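Local atomic coordinates of cytolethal distending toxin protein C (Haemophilus ducreyi, PDB entry 1SR4), a protein that forms the lectin-like C subunit of a tripartite bacterial genotoxin and, judging from its family, probably takes part in carbohydrate binding. Residues C[53-58]-C[88-93]; C[106-111]-C[131-136]. All blocks are in the same frame, centred on the assembly; numbering follows the deposited sequence.

Contact 1 (C[53-58]-C[88-93]); sequences GKEYEK and KDTDHT
Tyr56 meets Thr90 and Asp91 across a wide gap between backbones, the nearest CA atoms, those of Tyr56 and Asp91, lying 9.1 Å apart; the loop makes a type I turn from Lys54 to Glu57, and the other segment carries the short helix 90-93. A long side chain with a polar end suits such a gap. Placed beside its own backbone N (chi1 -52°), the Tyr56 ring points at the helix and presents its hydroxyl to two oxygens lying at the ring edge, in plane. Tyr56 OH donates to Asp91 OD1 at 2.6 Å, and OD1 receives the proton on its anti lone pair, the one away from the other carboxylate oxygen, with ring and carboxylate planes 69° apart. Thr90 OG1 may donate to Tyr56 OH at 2.7 Å. On one face of the ring the bent chain of Glu55 folds back, CG 3.4 Å above its centre, while Glu55 OE2 hydrogen-bonds to Tyr51 OH. At the helix start, Asp89 occupies the N-cap position and its carbonyl O accepts from His92 N and Thr93 OG1 from opposite faces of its carbonyl plane. The arrangement is a tyrosine tying a loop to the first turn of a short helix within a ricin-type beta-trefoil domain.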
# COMPACT_ATOMS: atom_id res chain seq x y z
N GLY C 53 23.85 -7.61 -1.28
CA GLY C 53 24.98 -8.14 -2.03
C GLY C 53 24.71 -8.18 -3.52
O GLY C 53 23.56 -8.24 -3.95
N LYS C 54 25.77 -8.18 -4.32
CA LYS C 54 25.61 -8.17 -5.77
C LYS C 54 26.00 -9.45 -6.50
O LYS C 54 26.12 -9.46 -7.72
CB LYS C 54 26.40 -6.99 -6.36
CG LYS C 54 25.97 -5.62 -5.84
CD LYS C 54 24.51 -5.34 -6.20
CE LYS C 54 23.96 -4.18 -5.39
NZ LYS C 54 24.87 -3.00 -5.42
N GLU C 55 26.17 -10.55 -5.77
CA GLU C 55 26.59 -11.78 -6.43
C GLU C 55 25.51 -12.57 -7.16
O GLU C 55 25.83 -13.55 -7.83
CB GLU C 55 27.27 -12.71 -5.42
CG GLU C 55 26.36 -13.19 -4.31
CD GLU C 55 26.33 -12.25 -3.13
OE1 GLU C 55 26.18 -11.03 -3.33
OE2 GLU C 55 26.45 -12.73 -1.99
N TYR C 56 24.25 -12.15 -7.05
CA TYR C 56 23.16 -12.88 -7.69
C TYR C 56 22.44 -12.05 -8.75
O TYR C 56 21.26 -12.29 -9.03
CB TYR C 56 22.14 -13.34 -6.64
CG TYR C 56 22.74 -14.10 -5.47
CD1 TYR C 56 23.32 -15.35 -5.65
CD2 TYR C 56 22.74 -13.56 -4.19
CE1 TYR C 56 23.91 -16.05 -4.58
CE2 TYR C 56 23.33 -14.24 -3.11
CZ TYR C 56 23.91 -15.48 -3.31
OH TYR C 56 24.53 -16.14 -2.27
N GLU C 57 23.13 -11.10 -9.37
CA GLU C 57 22.45 -10.28 -10.36
C GLU C 57 22.10 -10.97 -11.67
O GLU C 57 21.13 -10.59 -12.32
CB GLU C 57 23.25 -9.01 -10.65
CG GLU C 57 23.33 -8.08 -9.46
CD GLU C 57 21.95 -7.65 -8.96
OE1 GLU C 57 21.26 -6.94 -9.71
OE2 GLU C 57 21.57 -8.03 -7.82
N LYS C 58 22.85 -11.99 -12.06
CA LYS C 58 22.58 -12.62 -13.34
C LYS C 58 21.18 -13.24 -13.48
O LYS C 58 20.57 -13.14 -14.53
CB LYS C 58 23.65 -13.67 -13.68
CG LYS C 58 23.45 -15.05 -13.09
CD LYS C 58 24.21 -16.09 -13.94
CE LYS C 58 23.93 -17.53 -13.49
NZ LYS C 58 24.45 -17.81 -12.11
N LYS C 88 23.85 -15.76 7.23
CA LYS C 88 25.08 -15.55 6.44
C LYS C 88 25.24 -16.54 5.28
O LYS C 88 26.04 -16.30 4.37
CB LYS C 88 26.31 -15.63 7.35
CG LYS C 88 26.56 -14.40 8.23
CD LYS C 88 25.57 -14.26 9.40
CE LYS C 88 24.37 -13.37 9.06
NZ LYS C 88 23.54 -12.99 10.26
N ASP C 89 24.51 -17.65 5.31
CA ASP C 89 24.58 -18.63 4.21
C ASP C 89 23.64 -18.12 3.12
O ASP C 89 22.55 -18.68 2.90
CB ASP C 89 24.14 -20.01 4.70
CG ASP C 89 24.20 -21.06 3.60
OD1 ASP C 89 24.59 -20.72 2.48
OD2 ASP C 89 23.83 -22.24 3.87
N THR C 90 24.06 -17.07 2.45
CA THR C 90 23.26 -16.43 1.43
C THR C 90 22.78 -17.32 0.28
O THR C 90 21.68 -17.11 -0.24
CB THR C 90 23.98 -15.17 0.87
OG1 THR C 90 25.22 -15.55 0.26
CG2 THR C 90 24.26 -14.20 1.99
N ASP C 91 23.58 -18.32 -0.11
CA ASP C 91 23.18 -19.22 -1.19
C ASP C 91 21.86 -19.94 -0.85
O ASP C 91 21.10 -20.30 -1.75
CB ASP C 91 24.25 -20.29 -1.44
CG ASP C 91 25.42 -19.77 -2.26
OD1 ASP C 91 25.48 -18.55 -2.57
OD2 ASP C 91 26.29 -20.60 -2.59
N HIS C 92 21.60 -20.16 0.43
CA HIS C 92 20.36 -20.84 0.82
C HIS C 92 19.32 -19.93 1.44
O HIS C 92 18.19 -20.36 1.65
CB HIS C 92 20.66 -21.95 1.82
CG HIS C 92 21.48 -23.07 1.25
ND1 HIS C 92 20.97 -24.00 0.38
CD2 HIS C 92 22.80 -23.36 1.39
CE1 HIS C 92 21.93 -24.83 0.00
NE2 HIS C 92 23.05 -24.46 0.60
N THR C 93 19.67 -18.69 1.73
CA THR C 93 18.72 -17.81 2.41
C THR C 93 18.24 -16.60 1.63
O THR C 93 17.27 -15.96 2.05
CB THR C 93 19.30 -17.30 3.73
OG1 THR C 93 20.48 -16.53 3.47
CG2 THR C 93 19.68 -18.48 4.63

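Contact 2 (C[106-111]-C[131-136]); sequences LIKDAL and GSVSGR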
# COMPACT_ATOMS: atom_id res chain seq x y z
N LEU C 106 5.63 -14.12 -6.78
CA LEU C 106 6.24 -15.39 -7.13
C LEU C 106 7.53 -15.23 -6.32
O LEU C 106 7.97 -14.10 -6.09
CB LEU C 106 6.60 -15.47 -8.62
CG LEU C 106 5.67 -16.27 -9.52
CD1 LEU C 106 4.36 -15.53 -9.63
CD2 LEU C 106 6.30 -16.46 -10.92
N ILE C 107 8.12 -16.32 -5.86
CA ILE C 107 9.36 -16.19 -5.11
C ILE C 107 10.39 -17.16 -5.65
O ILE C 107 10.14 -18.37 -5.71
CB ILE C 107 9.18 -16.49 -3.60
CG1 ILE C 107 8.13 -15.55 -3.00
CG2 ILE C 107 10.52 -16.31 -2.88
CD1 ILE C 107 7.84 -15.81 -1.52
N LYS C 108 11.54 -16.64 -6.07
CA LYS C 108 12.60 -17.51 -6.58
C LYS C 108 13.78 -17.47 -5.62
O LYS C 108 13.89 -16.56 -4.79
CB LYS C 108 13.06 -17.04 -7.97
CG LYS C 108 11.94 -17.01 -8.99
CD LYS C 108 12.45 -17.23 -10.41
CE LYS C 108 12.81 -15.94 -11.09
NZ LYS C 108 13.22 -16.20 -12.51
N ASP C 109 14.65 -18.48 -5.71
CA ASP C 109 15.86 -18.48 -4.90
C ASP C 109 16.85 -17.68 -5.76
O ASP C 109 16.78 -17.70 -7.00
CB ASP C 109 16.36 -19.91 -4.62
CG ASP C 109 16.84 -20.63 -5.87
OD1 ASP C 109 16.04 -20.80 -6.81
OD2 ASP C 109 18.03 -21.02 -5.89
N ALA C 110 17.73 -16.94 -5.11
CA ALA C 110 18.69 -16.11 -5.82
C ALA C 110 19.76 -16.91 -6.54
O ALA C 110 20.20 -16.52 -7.61
CB ALA C 110 19.35 -15.12 -4.86
N LEU C 111 20.17 -18.02 -5.95
CA LEU C 111 21.24 -18.83 -6.54
C LEU C 111 20.89 -19.56 -7.84
O LEU C 111 21.62 -19.45 -8.82
CB LEU C 111 21.74 -19.86 -5.53
CG LEU C 111 22.90 -20.73 -6.06
CD1 LEU C 111 24.18 -19.89 -6.11
CD2 LEU C 111 23.11 -21.92 -5.17
N GLY C 131 12.94 -19.96 -17.94
CA GLY C 131 13.78 -18.78 -17.93
C GLY C 131 13.01 -17.64 -17.28
O GLY C 131 12.21 -17.87 -16.37
N SER C 132 13.23 -16.41 -17.73
CA SER C 132 12.54 -15.27 -17.15
C SER C 132 11.03 -15.52 -17.02
O SER C 132 10.39 -16.07 -17.93
CB SER C 132 12.77 -14.03 -18.01
OG SER C 132 12.08 -12.91 -17.48
N VAL C 133 10.46 -15.12 -15.89
CA VAL C 133 9.04 -15.29 -15.69
C VAL C 133 8.24 -14.07 -16.18
O VAL C 133 7.02 -14.06 -16.10
CB VAL C 133 8.69 -15.54 -14.20
CG1 VAL C 133 9.30 -16.85 -13.73
CG2 VAL C 133 9.19 -14.37 -13.33
N SER C 134 8.92 -13.06 -16.71
CA SER C 134 8.22 -11.84 -17.15
C SER C 134 7.06 -12.08 -18.09
O SER C 134 7.23 -12.73 -19.12
CB SER C 134 9.17 -10.86 -17.84
OG SER C 134 10.17 -10.41 -16.96
N GLY C 135 5.90 -11.54 -17.75
CA GLY C 135 4.74 -11.67 -18.61
C GLY C 135 4.09 -13.04 -18.70
O GLY C 135 3.17 -13.22 -19.48
N ARG C 136 4.57 -14.00 -17.92
CA ARG C 136 3.98 -15.33 -17.94
C ARG C 136 2.94 -15.41 -16.83
O ARG C 136 3.00 -14.67 -15.84
CB ARG C 136 5.06 -16.40 -17.76
CG ARG C 136 5.98 -16.57 -18.98
CD ARG C 136 7.25 -17.36 -18.64
NE ARG C 136 6.98 -18.64 -17.98
CZ ARG C 136 7.88 -19.30 -17.27
NH1 ARG C 136 9.11 -18.81 -17.13
NH2 ARG C 136 7.58 -20.46 -16.70
O HOH W 1 12.56 -18.44 -13.88
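The guanidinium of Arg136 has two carbonyl oxygens, Gly131 O and Ser132 O, at its edge and in its plane. Arg136 NH1 donates to Ser132 O at 3.1 Å; that acceptor lies only 5° out of the guanidinium plane, although the donor stands well above the carbonyl plane. Arg136 NH2 hydrogen-bonds to Cys129 O, and these two bonds hold the flat group against its own loop. The loop is tightened further by a type II turn from Val133 to Arg136, in which Gly135 takes a positive phi that glycine adopts easily, and by an ST turn in which Ser132 OG accepts from Ser134 N at 3.3 Å.

Across the contact, Leu106 and Val133 reach toward each other tip to tip, Leu106 CD2 to Val133 CG1 being 4.1 Å. Branched apolar side chains suit this buried place, where Phe138 and Ile98 also pack against both. The Lys108 and Val133 side chains run alongside each other with opposite headings. Bent at chi3 (-90°), the lysine chain brings NZ to 4.2 Å from Val133 CG1 and within reach of a water. Lys108 NZ donates to this water at 2.7 Å, and the water lies 2.6 Å from Gly131 O, to which it can donate, bridging strand and loop.

Asp61 is the main polar partner of the lysine: its OD2 forms a salt bridge with Lys108 NZ and also accepts from Val133 N, while its OD1 bonds to Ser132 OG. Ser134 OG hydrogen-bonds to Asn206 O of subunit A, and the backbones of Gly135 and Arg136 also bond to that chain. The chemistry thus implies a small apolar contact flanked by a buried ammonium group, whose charge is probably balanced largely by Asp61, with the water completing the polar link to the loop.

In the fold
The two contacts adjoin within the same trefoil-family domain, their centres about 15 Å apart, and both segments of contact 1 precede those of contact 2 in the sequence. They meet just past the end of strand 105-109: Tyr56 CG packs 3.6 Å from Ala110 CB, and Asp91 O lies 3.9 Å from Leu111 CB. The tyrosine of contact 1 therefore touches both the helix and the end of segment 106-111. Earlier in that segment, Leu106 and Lys108 face the loop 131-136, which borders subunit A, whereas no other chain of the assembly touches segments 53-58 and 88-93.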